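Local coordinates for protein coatomer subunit delta (Saccharomyces cerevisiae, PDB 5FJZ) that binds a tryptophan-motif peptide of Dsl1 through its mu-homology domain and, as a coatomer subunit, probably serves retrograde Golgi-to-ER transport, at residues 13-18 with 242-247; 40-45 with 237-242; 44-47 with 53-56; 79-82 with 88-91; 95-100 with 104-109. One frame throughout, in Å; residues are numbered along the deposited sequence.

Interaction 1: residues 13-18 with 242-247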
# COMPACT_ATOMS: atom_id res chain seq x y z
N ASN A 13 10.63 -13.18 29.16
CA ASN A 13 10.95 -13.26 30.61
C ASN A 13 12.04 -12.28 31.06
O ASN A 13 12.50 -12.26 32.23
CB ASN A 13 11.24 -14.72 30.95
CG ASN A 13 10.02 -15.63 30.75
OD1 ASN A 13 8.90 -15.33 31.19
ND2 ASN A 13 10.23 -16.73 30.05
N GLY A 14 12.45 -11.43 30.12
CA GLY A 14 13.47 -10.42 30.31
C GLY A 14 14.01 -9.89 29.00
O GLY A 14 13.76 -8.73 28.58
N ILE A 15 14.78 -10.73 28.34
CA ILE A 15 15.25 -10.52 26.98
C ILE A 15 14.69 -11.61 26.09
O ILE A 15 14.86 -12.80 26.36
CB ILE A 15 16.79 -10.54 26.86
CG1 ILE A 15 17.37 -9.33 27.62
CG2 ILE A 15 17.23 -10.46 25.40
CD1 ILE A 15 18.85 -9.25 27.67
N LEU A 16 14.09 -11.19 24.96
CA LEU A 16 13.67 -12.14 23.94
C LEU A 16 14.15 -11.68 22.62
O LEU A 16 13.81 -10.55 22.19
CB LEU A 16 12.13 -12.32 23.94
CG LEU A 16 11.58 -13.26 22.87
CD1 LEU A 16 11.98 -14.73 23.15
CD2 LEU A 16 10.07 -13.19 22.90
N ILE A 17 14.91 -12.56 21.93
CA ILE A 17 15.43 -12.25 20.62
C ILE A 17 14.69 -13.08 19.57
O ILE A 17 14.52 -14.29 19.74
CB ILE A 17 16.97 -12.55 20.56
CG1 ILE A 17 17.75 -11.60 21.49
CG2 ILE A 17 17.44 -12.48 19.13
CD1 ILE A 17 19.11 -12.14 21.83
N SER A 18 14.18 -12.42 18.51
CA SER A 18 13.44 -13.08 17.47
C SER A 18 14.21 -12.95 16.17
O SER A 18 14.55 -11.85 15.75
CB SER A 18 12.05 -12.47 17.33
OG SER A 18 11.35 -13.14 16.31
N GLN A 242 25.12 -16.08 20.11
CA GLN A 242 26.14 -16.77 20.95
C GLN A 242 25.97 -16.44 22.42
O GLN A 242 25.99 -17.30 23.28
CB GLN A 242 27.43 -16.17 20.51
CG GLN A 242 28.61 -16.54 21.33
CD GLN A 242 29.58 -17.02 20.29
OE1 GLN A 242 30.52 -16.33 19.93
NE2 GLN A 242 29.26 -18.21 19.67
N SER A 243 25.80 -15.16 22.71
CA SER A 243 25.51 -14.79 24.07
C SER A 243 24.92 -13.38 24.07
O SER A 243 24.95 -12.62 23.06
CB SER A 243 26.76 -14.77 24.94
OG SER A 243 27.70 -13.86 24.36
N VAL A 244 24.42 -13.04 25.24
CA VAL A 244 24.06 -11.68 25.55
C VAL A 244 24.85 -11.27 26.84
O VAL A 244 24.92 -12.03 27.80
CB VAL A 244 22.55 -11.59 25.80
CG1 VAL A 244 22.18 -10.14 26.17
CG2 VAL A 244 21.73 -11.99 24.57
N VAL A 245 25.27 -10.02 26.87
CA VAL A 245 26.29 -9.56 27.72
C VAL A 245 25.95 -8.11 28.14
O VAL A 245 25.35 -7.37 27.39
CB VAL A 245 27.54 -9.72 26.79
CG1 VAL A 245 28.29 -8.45 26.51
CG2 VAL A 245 28.32 -10.97 27.11
N MET A 246 26.42 -7.72 29.31
CA MET A 246 26.38 -6.33 29.75
C MET A 246 27.22 -5.51 28.82
O MET A 246 28.31 -5.94 28.44
CB MET A 246 26.91 -6.22 31.19
CG MET A 246 25.95 -6.71 32.25
SD MET A 246 24.56 -5.55 32.38
CE MET A 246 25.34 -4.17 33.26
N ALA A 247 26.71 -4.34 28.44
CA ALA A 247 27.36 -3.50 27.47
C ALA A 247 28.71 -3.03 28.01
O ALA A 247 29.63 -2.83 27.24
CB ALA A 247 26.52 -2.29 27.09
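Val244 meets Ile15 and Ile17 in a purely apolar contact, dividing its two methyls between them. CG1 lies 3.8 Å from CD1 of Ile15, and CG2 lies 3.8 Å from CD1 of Ile17. The division follows from the first torsion of the valine: CG1 is anti to the backbone N (chi1 178°) and CG2 is anti to the carbonyl carbon, which sends one branch to each isoleucine. The two approaches differ in kind. Ile15 runs alongside Val244 with the reverse heading, while Ile17 and the valine meet end on. Both isoleucines hold CG1 beside their own backbone N and carry an extended chain out to CD1, so the delta methyls do all the touching. Leu44, Leu56 and Tyr256 pack around the same three side chains and help close the buried cluster.

Backbone hydrogen bonding runs within the sheets on either hand instead of between the two segments. Residues 15-18 pair with strand 33-46 on one edge, as between Leu16 and Arg45, and with strand 257-269 on the other, where Ile15 and Ile17 bond to Asp257. Residues 242-246 pair with strand 54-58, and there Gln242 and Ser243 both face Lys57, a classic beta bulge.

The CA atoms of Ile15 and Val244 stand 9.0 Å apart, a spacing bridged by side chains alone. Two sheets laid face to face, with alternate residues turned into an apolar interior, are the hallmark of a beta sandwich, here in one part of the mu-homology domain.

Interaction 2: residues 40-45 with 237-242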
# COMPACT_ATOMS: atom_id res chain seq x y z
N GLY A 40 15.42 -10.99 6.04
CA GLY A 40 15.44 -11.33 7.49
C GLY A 40 15.52 -10.14 8.38
O GLY A 40 16.01 -9.12 7.96
N VAL A 41 15.11 -10.32 9.62
CA VAL A 41 15.27 -9.30 10.64
C VAL A 41 15.59 -9.95 11.93
O VAL A 41 15.03 -11.03 12.28
CB VAL A 41 13.98 -8.37 10.71
CG1 VAL A 41 12.77 -9.10 11.25
CG2 VAL A 41 14.18 -7.22 11.69
N LEU A 42 16.41 -9.28 12.75
CA LEU A 42 16.67 -9.63 14.10
C LEU A 42 16.00 -8.59 15.00
O LEU A 42 16.30 -7.43 14.93
CB LEU A 42 18.18 -9.62 14.27
CG LEU A 42 18.44 -10.31 15.58
CD1 LEU A 42 19.70 -11.10 15.64
CD2 LEU A 42 18.49 -9.28 16.64
N GLU A 43 15.03 -9.03 15.81
CA GLU A 43 14.26 -8.18 16.69
C GLU A 43 14.63 -8.49 18.13
O GLU A 43 14.81 -9.66 18.53
CB GLU A 43 12.78 -8.42 16.52
CG GLU A 43 12.24 -7.92 15.20
CD GLU A 43 10.76 -8.17 15.02
OE1 GLU A 43 10.12 -8.81 15.87
OE2 GLU A 43 10.23 -7.73 13.99
N LEU A 44 14.73 -7.44 18.92
CA LEU A 44 15.00 -7.51 20.34
C LEU A 44 13.83 -6.97 21.14
O LEU A 44 13.35 -5.88 20.82
CB LEU A 44 16.30 -6.67 20.59
CG LEU A 44 16.76 -6.51 22.02
CD1 LEU A 44 17.06 -7.87 22.59
CD2 LEU A 44 17.99 -5.59 22.06
N ARG A 45 13.36 -7.72 22.13
CA ARG A 45 12.37 -7.30 23.09
C ARG A 45 13.04 -7.36 24.47
O ARG A 45 13.59 -8.41 24.89
CB ARG A 45 11.15 -8.13 23.06
CG ARG A 45 10.18 -7.93 21.90
CD ARG A 45 9.12 -9.02 21.84
NE ARG A 45 8.36 -9.16 23.08
CZ ARG A 45 7.48 -10.14 23.35
NH1 ARG A 45 7.25 -11.07 22.46
NH2 ARG A 45 6.83 -10.19 24.50
N THR A 237 18.91 -19.33 7.38
CA THR A 237 20.20 -18.99 6.70
C THR A 237 21.36 -19.20 7.69
O THR A 237 22.49 -18.90 7.35
CB THR A 237 20.22 -17.56 6.24
OG1 THR A 237 19.97 -16.73 7.39
CG2 THR A 237 19.18 -17.34 5.15
N GLY A 238 21.08 -19.67 8.90
CA GLY A 238 22.15 -19.82 9.92
C GLY A 238 22.33 -18.73 10.94
O GLY A 238 23.26 -18.77 11.71
N MET A 239 21.48 -17.68 10.95
CA MET A 239 21.59 -16.66 11.97
C MET A 239 21.24 -17.22 13.35
O MET A 239 20.29 -17.98 13.52
CB MET A 239 20.66 -15.45 11.56
CG MET A 239 20.65 -14.17 12.48
SD MET A 239 22.21 -13.33 12.83
CE MET A 239 22.68 -12.75 11.19
N ALA A 240 22.02 -16.79 14.34
CA ALA A 240 21.89 -17.31 15.71
C ALA A 240 22.71 -16.41 16.66
O ALA A 240 23.51 -15.61 16.24
CB ALA A 240 22.42 -18.74 15.76
N ILE A 241 22.44 -16.56 17.96
CA ILE A 241 23.02 -15.76 18.99
C ILE A 241 23.99 -16.65 19.80
O ILE A 241 23.66 -17.80 20.13
CB ILE A 241 21.93 -15.28 19.95
CG1 ILE A 241 20.89 -14.45 19.19
CG2 ILE A 241 22.53 -14.47 21.11
CD1 ILE A 241 21.43 -13.24 18.47
N GLN A 242 25.12 -16.08 20.11
CA GLN A 242 26.14 -16.77 20.95
C GLN A 242 25.97 -16.44 22.42
O GLN A 242 25.99 -17.30 23.28
CB GLN A 242 27.43 -16.17 20.51
CG GLN A 242 28.61 -16.54 21.33
CD GLN A 242 29.58 -17.02 20.29
OE1 GLN A 242 30.52 -16.33 19.93
NE2 GLN A 242 29.26 -18.21 19.67
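CD1 of Leu42 is the meeting point, approached by Met239 and Ile241 from directions nearly at right angles. Ile241 supplies its delta methyl, with CD1 at 3.9 Å from Leu42 CD1, and the two side chains cross obliquely. Met239 offers its sulphur: SD is 4.4 Å from the same leucine methyl, a looser touch. Seen from Leu42 CD1, the lines to Met239 SD and Ile241 CD1 open an angle of about 86°, so the methyl sits over the gap between two residues that alternate with the outward-pointing Ala240. In Leu42 the CG stands anti to the backbone N (chi1 -167°), which carries the isobutyl group out from its strand, and chi2, at 146° well off a staggered value, sets CD1 between Met239 and Ile241. The methionine starts out in the same anti sense but then folds at chi2, which turns SD toward the leucine. Dispersion forces between buried groups account for the whole contact, and no hydrogen-bonding side-chain atom takes part.

Around this core, Leu42 also rests on Leu56, Leu58 and Val106, while Met239 lies on Trp109, Phe71 and Ile19. Strand 33-46 is held between strands 15-27 and 104-113 in the large mixed sheet; against its inner face come the loop of residues 237-240 and the start of strand 241-246, whose neighbour 54-58 lies in the small three-stranded sheet.

Interaction 3: residues 44-47 with 53-56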
# COMPACT_ATOMS: atom_id res chain seq x y z
N LEU A 44 14.73 -7.44 18.92
CA LEU A 44 15.00 -7.51 20.34
C LEU A 44 13.83 -6.97 21.14
O LEU A 44 13.35 -5.88 20.82
CB LEU A 44 16.30 -6.67 20.59
CG LEU A 44 16.76 -6.51 22.02
CD1 LEU A 44 17.06 -7.87 22.59
CD2 LEU A 44 17.99 -5.59 22.06
N ARG A 45 13.36 -7.72 22.13
CA ARG A 45 12.37 -7.30 23.09
C ARG A 45 13.04 -7.36 24.47
O ARG A 45 13.59 -8.41 24.89
CB ARG A 45 11.15 -8.13 23.06
CG ARG A 45 10.18 -7.93 21.90
CD ARG A 45 9.12 -9.02 21.84
NE ARG A 45 8.36 -9.16 23.08
CZ ARG A 45 7.48 -10.14 23.35
NH1 ARG A 45 7.25 -11.07 22.46
NH2 ARG A 45 6.83 -10.19 24.50
N ILE A 46 12.94 -6.28 25.19
CA ILE A 46 13.39 -6.21 26.56
C ILE A 46 12.31 -5.69 27.49
O ILE A 46 11.68 -4.67 27.23
CB ILE A 46 14.63 -5.35 26.69
CG1 ILE A 46 15.73 -5.92 25.79
CG2 ILE A 46 15.12 -5.37 28.13
CD1 ILE A 46 16.99 -5.11 25.77
N ASN A 47 12.04 -6.41 28.57
CA ASN A 47 10.97 -5.99 29.45
C ASN A 47 11.41 -5.86 30.90
O ASN A 47 10.57 -5.63 31.75
CB ASN A 47 9.75 -6.88 29.29
CG ASN A 47 9.92 -8.25 29.86
OD1 ASN A 47 10.95 -8.61 30.48
ND2 ASN A 47 8.86 -8.99 29.76
N HIS A 53 20.84 -2.43 29.36
CA HIS A 53 22.20 -1.97 28.98
C HIS A 53 23.02 -3.15 28.52
O HIS A 53 24.01 -3.51 29.15
CB HIS A 53 22.88 -1.33 30.20
CG HIS A 53 22.37 0.04 30.52
ND1 HIS A 53 21.33 0.26 31.40
CD2 HIS A 53 22.76 1.26 30.08
CE1 HIS A 53 21.09 1.56 31.49
NE2 HIS A 53 21.96 2.19 30.71
N SER A 54 22.54 -3.78 27.45
CA SER A 54 23.01 -5.08 27.02
C SER A 54 23.48 -5.01 25.60
O SER A 54 23.19 -4.06 24.83
CB SER A 54 21.89 -6.10 27.21
OG SER A 54 20.68 -5.60 26.63
N ASN A 55 24.33 -5.97 25.24
CA ASN A 55 24.80 -6.11 23.90
C ASN A 55 24.67 -7.56 23.48
O ASN A 55 24.71 -8.48 24.30
CB ASN A 55 26.28 -5.76 23.73
CG ASN A 55 26.59 -4.26 23.81
OD1 ASN A 55 25.72 -3.36 23.91
ND2 ASN A 55 27.86 -4.00 23.82
N LEU A 56 24.43 -7.79 22.19
CA LEU A 56 24.14 -9.16 21.69
C LEU A 56 25.35 -9.59 20.92
O LEU A 56 25.84 -8.81 20.16
CB LEU A 56 22.97 -9.13 20.68
CG LEU A 56 21.52 -9.09 21.12
CD1 LEU A 56 21.22 -8.41 22.44
CD2 LEU A 56 20.62 -8.60 19.99
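Leu44 and Leu56 are brought together by different first torsions: CG of Leu44 is anti to its backbone N (chi1 176°), whereas CG of Leu56 is anti to the carbonyl carbon (chi1 -82°). Their CD1 methyls end 4.2 Å apart, the two isobutyl groups passing at a slant. One step along, Ile46 runs extended to CD1 and meets Ser54 OG at 3.8 Å. The serine oxygen occupies the position between backbone N and carbonyl carbon (chi1 50°), on the side of Ser54 that faces strand 44-46.

Strands 33-46 and 54-58 belong to different sheets, and the chain between them turns from one to the other, as in a beta arch: side chains meet, while backbone pairing goes elsewhere. The backbone of Leu44 is hydrogen-bonded to that of Leu104, and the backbone of Ile46 to that of Asp101.

Chemically the contact is mixed. The leucine pair is ordinary dispersion, but the Ile46 methyl rests against a hydroxyl that it cannot bond. That hydroxyl donates to the carbonyl O of Leu51 in the connecting turn, which probably lets the buried oxygen accept an apolar neighbour.

Interaction 4: residues 79-82 with 88-91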
# COMPACT_ATOMS: atom_id res chain seq x y z
N LYS A 79 27.31 0.29 13.52
CA LYS A 79 27.67 -0.55 12.37
C LYS A 79 29.08 -1.10 12.49
O LYS A 79 29.33 -2.28 12.21
CB LYS A 79 27.50 0.25 11.08
CG LYS A 79 27.78 -0.49 9.78
CD LYS A 79 27.24 -1.94 9.83
CE LYS A 79 26.05 -2.19 8.94
NZ LYS A 79 26.47 -2.23 7.51
N GLN A 80 30.01 -0.26 12.98
CA GLN A 80 31.43 -0.70 13.08
C GLN A 80 31.62 -1.83 14.03
O GLN A 80 32.34 -2.78 13.69
CB GLN A 80 32.34 0.47 13.49
CG GLN A 80 32.28 1.64 12.56
CD GLN A 80 32.86 1.24 11.24
OE1 GLN A 80 32.29 0.37 10.62
NE2 GLN A 80 34.02 1.81 10.81
N SER A 81 30.98 -1.78 15.20
CA SER A 81 31.01 -2.93 16.14
C SER A 81 30.36 -4.22 15.59
O SER A 81 30.79 -5.32 15.92
CB SER A 81 30.31 -2.62 17.45
OG SER A 81 31.00 -1.61 18.13
N PHE A 82 29.31 -4.08 14.80
CA PHE A 82 28.71 -5.26 14.19
C PHE A 82 29.69 -5.94 13.21
O PHE A 82 29.93 -7.18 13.21
CB PHE A 82 27.42 -4.84 13.47
CG PHE A 82 26.95 -5.87 12.51
CD1 PHE A 82 26.31 -7.03 12.99
CD2 PHE A 82 27.11 -5.71 11.16
CE1 PHE A 82 25.84 -7.99 12.10
CE2 PHE A 82 26.64 -6.67 10.27
CZ PHE A 82 26.04 -7.81 10.75
N ILE A 88 26.00 -6.52 18.55
CA ILE A 88 24.91 -5.57 18.40
C ILE A 88 24.96 -4.70 19.66
O ILE A 88 24.72 -5.22 20.74
CB ILE A 88 23.55 -6.31 18.31
CG1 ILE A 88 23.45 -7.17 17.03
CG2 ILE A 88 22.38 -5.36 18.33
CD1 ILE A 88 23.65 -6.42 15.73
N SER A 89 25.13 -3.41 19.45
CA SER A 89 25.39 -2.42 20.51
C SER A 89 24.90 -1.08 20.00
O SER A 89 24.90 -0.84 18.79
CB SER A 89 26.88 -2.35 20.83
OG SER A 89 27.60 -1.71 19.76
N LEU A 90 24.51 -0.18 20.91
CA LEU A 90 24.06 1.17 20.50
C LEU A 90 25.19 2.07 20.00
O LEU A 90 26.30 1.99 20.49
CB LEU A 90 23.31 1.83 21.66
CG LEU A 90 21.99 1.13 21.97
CD1 LEU A 90 21.44 1.61 23.29
CD2 LEU A 90 20.97 1.38 20.87
N ARG A 91 24.89 2.90 19.00
CA ARG A 91 25.86 3.86 18.43
C ARG A 91 26.14 4.97 19.49
O ARG A 91 27.28 5.37 19.68
CB ARG A 91 25.57 4.24 16.89
CG ARG A 91 24.64 5.38 16.51
CD ARG A 91 24.94 5.99 15.10
NE ARG A 91 24.99 4.97 14.06
CZ ARG A 91 26.04 4.59 13.30
NH1 ARG A 91 27.23 5.19 13.40
NH2 ARG A 91 25.92 3.57 12.41
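Phe82 and Ile88 make the apolar end of this contact, where their side chains run alongside with a common heading. CD1 of the phenylalanine is 3.9 Å from CD1 of the isoleucine, whose CB leaves the backbone turned from the helix before the chain bends at chi2 (-57°) to bring the delta methyl round. In the middle, two serines face each other: Ser89 OG sits 3.7 Å from Ser81 CB and 3.8 Å from Ser81 OG. At the far end, NH2 of Arg91 comes within 3.7 Å of the backbone N of Lys79 and 3.9 Å of its CB, a packing contact with the first turn of helix 79-85.

Asp78, just ahead of the helix, organises the next shell. Its OD2 is hydrogen-bonded to Ser81 OG, and its backbone pairs with that of Ser89, so one residue ties the helix start to the returning loop. Pro75 O takes the NE of Arg91. Outside the chain, Asp215 of a neighbouring subunit forms a salt bridge with Arg91 NH2, and Tyr213 of the same subunit makes a cation-pi contact with the guanidinium. Phe82 is further packed by Leu58, Val64 and Leu107.

Arg91 NH2 and the Lys79 amide are both donors, so the approach is packing and not a hydrogen bond. Asp78 at the helix start and Asp215 of the neighbouring subunit would probably both moderate the placing of a cation there.

Interaction 5: residues 95-100 with 104-109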
# COMPACT_ATOMS: atom_id res chain seq x y z
N LYS A 95 23.36 5.46 26.00
CA LYS A 95 21.94 5.12 26.05
C LYS A 95 21.72 3.67 26.30
O LYS A 95 22.66 2.91 26.32
CB LYS A 95 21.29 5.59 24.76
CG LYS A 95 20.67 6.96 24.91
CD LYS A 95 21.08 7.87 23.78
CE LYS A 95 20.36 9.21 23.85
NZ LYS A 95 20.79 10.05 25.00
N ALA A 96 20.47 3.26 26.48
CA ALA A 96 20.15 1.86 26.71
C ALA A 96 19.00 1.50 25.80
O ALA A 96 18.37 2.40 25.20
CB ALA A 96 19.73 1.64 28.12
N PHE A 97 18.70 0.22 25.66
CA PHE A 97 17.59 -0.17 24.81
C PHE A 97 16.27 0.13 25.47
O PHE A 97 16.09 -0.13 26.66
CB PHE A 97 17.63 -1.68 24.49
CG PHE A 97 18.68 -2.05 23.48
CD1 PHE A 97 18.54 -1.72 22.18
CD2 PHE A 97 19.79 -2.74 23.87
CE1 PHE A 97 19.49 -2.04 21.23
CE2 PHE A 97 20.74 -3.09 22.94
CZ PHE A 97 20.57 -2.79 21.62
N PRO A 98 15.33 0.67 24.72
CA PRO A 98 14.00 0.65 25.30
C PRO A 98 13.58 -0.68 25.91
O PRO A 98 13.69 -1.71 25.28
CB PRO A 98 13.08 1.01 24.08
CG PRO A 98 13.97 1.74 23.19
CD PRO A 98 15.31 1.10 23.33
N ALA A 99 13.04 -0.63 27.13
CA ALA A 99 12.76 -1.76 27.94
C ALA A 99 11.32 -1.85 28.36
O ALA A 99 11.03 -2.40 29.41
CB ALA A 99 13.72 -1.75 29.15
N ASN A 100 10.40 -1.42 27.49
CA ASN A 100 8.98 -1.69 27.66
C ASN A 100 8.40 -2.68 26.62
O ASN A 100 7.28 -2.49 26.11
CB ASN A 100 8.20 -0.39 27.68
CG ASN A 100 8.51 0.48 28.90
OD1 ASN A 100 8.14 0.16 30.00
ND2 ASN A 100 9.18 1.57 28.69
N LEU A 104 12.18 -4.32 18.81
CA LEU A 104 13.19 -3.43 18.27
C LEU A 104 13.96 -4.14 17.16
O LEU A 104 14.69 -5.11 17.42
CB LEU A 104 14.14 -2.99 19.35
CG LEU A 104 13.55 -2.47 20.62
CD1 LEU A 104 14.66 -2.25 21.64
CD2 LEU A 104 12.76 -1.17 20.43
N GLY A 105 13.72 -3.73 15.91
CA GLY A 105 14.45 -4.25 14.72
C GLY A 105 15.87 -3.71 14.72
O GLY A 105 16.08 -2.47 14.74
N VAL A 106 16.85 -4.58 14.88
CA VAL A 106 18.23 -4.08 15.06
C VAL A 106 19.10 -4.37 13.86
O VAL A 106 20.13 -3.74 13.65
CB VAL A 106 18.89 -4.53 16.39
CG1 VAL A 106 18.18 -3.91 17.62
CG2 VAL A 106 19.07 -6.02 16.51
N LEU A 107 18.74 -5.40 13.13
CA LEU A 107 19.53 -5.85 12.02
C LEU A 107 18.61 -6.47 11.00
O LEU A 107 17.65 -7.20 11.36
CB LEU A 107 20.59 -6.88 12.53
CG LEU A 107 21.46 -7.50 11.44
CD1 LEU A 107 22.50 -6.47 10.98
CD2 LEU A 107 22.20 -8.71 12.06
N ARG A 108 18.87 -6.23 9.75
CA ARG A 108 18.13 -6.79 8.62
C ARG A 108 19.09 -7.27 7.53
O ARG A 108 20.26 -6.85 7.46
CB ARG A 108 17.32 -5.65 7.93
CG ARG A 108 16.08 -5.30 8.67
CD ARG A 108 15.51 -4.05 8.03
NE ARG A 108 14.12 -3.84 8.45
CZ ARG A 108 13.44 -2.72 8.21
NH1 ARG A 108 14.02 -1.69 7.56
NH2 ARG A 108 12.19 -2.62 8.63
N TRP A 109 18.61 -8.20 6.72
CA TRP A 109 19.37 -8.81 5.66
C TRP A 109 18.44 -9.16 4.54
O TRP A 109 17.27 -9.31 4.73
CB TRP A 109 20.26 -9.97 6.18
CG TRP A 109 19.56 -11.08 6.88
CD1 TRP A 109 19.20 -12.29 6.33
CD2 TRP A 109 19.21 -11.12 8.25
NE1 TRP A 109 18.58 -13.09 7.35
CE2 TRP A 109 18.65 -12.40 8.52
CE3 TRP A 109 19.44 -10.26 9.34
CZ2 TRP A 109 18.15 -12.70 9.72
CZ3 TRP A 109 18.95 -10.60 10.53
CH2 TRP A 109 18.33 -11.77 10.74
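Pro98 and Leu104 bring their CA atoms to 8.2 Å as the irregular chain of 95-100 turns back into strand 104-113, with Val106 departing from extended geometry (psi -26°). Leu104 CD1 is the hub of the contact. It lies 3.8 Å from Pro98 CD and equally near the carbonyl O of the same proline. CD1 of Phe97 approaches this leucine methyl, Leu104 CD1, at 4.0 Å. The leucine crosses both side chains at a slant, and its other methyl, CD2, reaches Pro98 CG at 4.2 Å. With CG anti to the carbonyl carbon and an extended second torsion, Leu104 stretches its isobutyl group toward the loop.

These residues line the site of the bound Dsl1 peptide, a tryptophan-based ligand of the mu-homology domain. Gly105 bonds to it through its backbone, its O also accepting from an aromatic side chain, and Arg108 makes a cation-pi contact with an aromatic side chain of the peptide. Phe97 and Leu104 both pack on aromatic side chains of the peptide, and Pro98 lies on its backbone.

Further along the strand, Val106 CG1 approaches Phe97 CE1 at 4.3 Å. The phenyl group, its CG anti to the carbonyl carbon (chi1 -75°), is carried toward Val106 and is backed by Leu44, Ile46 and Leu90.

How the interactions relate
All five contacts crowd into one lobe of the mu-homology domain, on one side of the chain's centre. Interactions 1 and 3 are closest, with centres about 5 Å apart; interactions 3 and 5 follow at about 7 Å. Interactions 1, 2 and 3 join the large mixed sheet to the small sheet of strands 87-88, 54-58 and 241-246, and interactions 2 and 3 share Leu44 and Arg45. Along the chain, interaction 2 nests within the loop closed by interaction 1 and begins on strand 33-46 like interaction 3; interactions 3, 4 and 5 follow in series. Leu90 packs on residues 95-97, linking interaction 4 to the peptide-lining interaction 5. The Dsl1 site rests on the sandwich core.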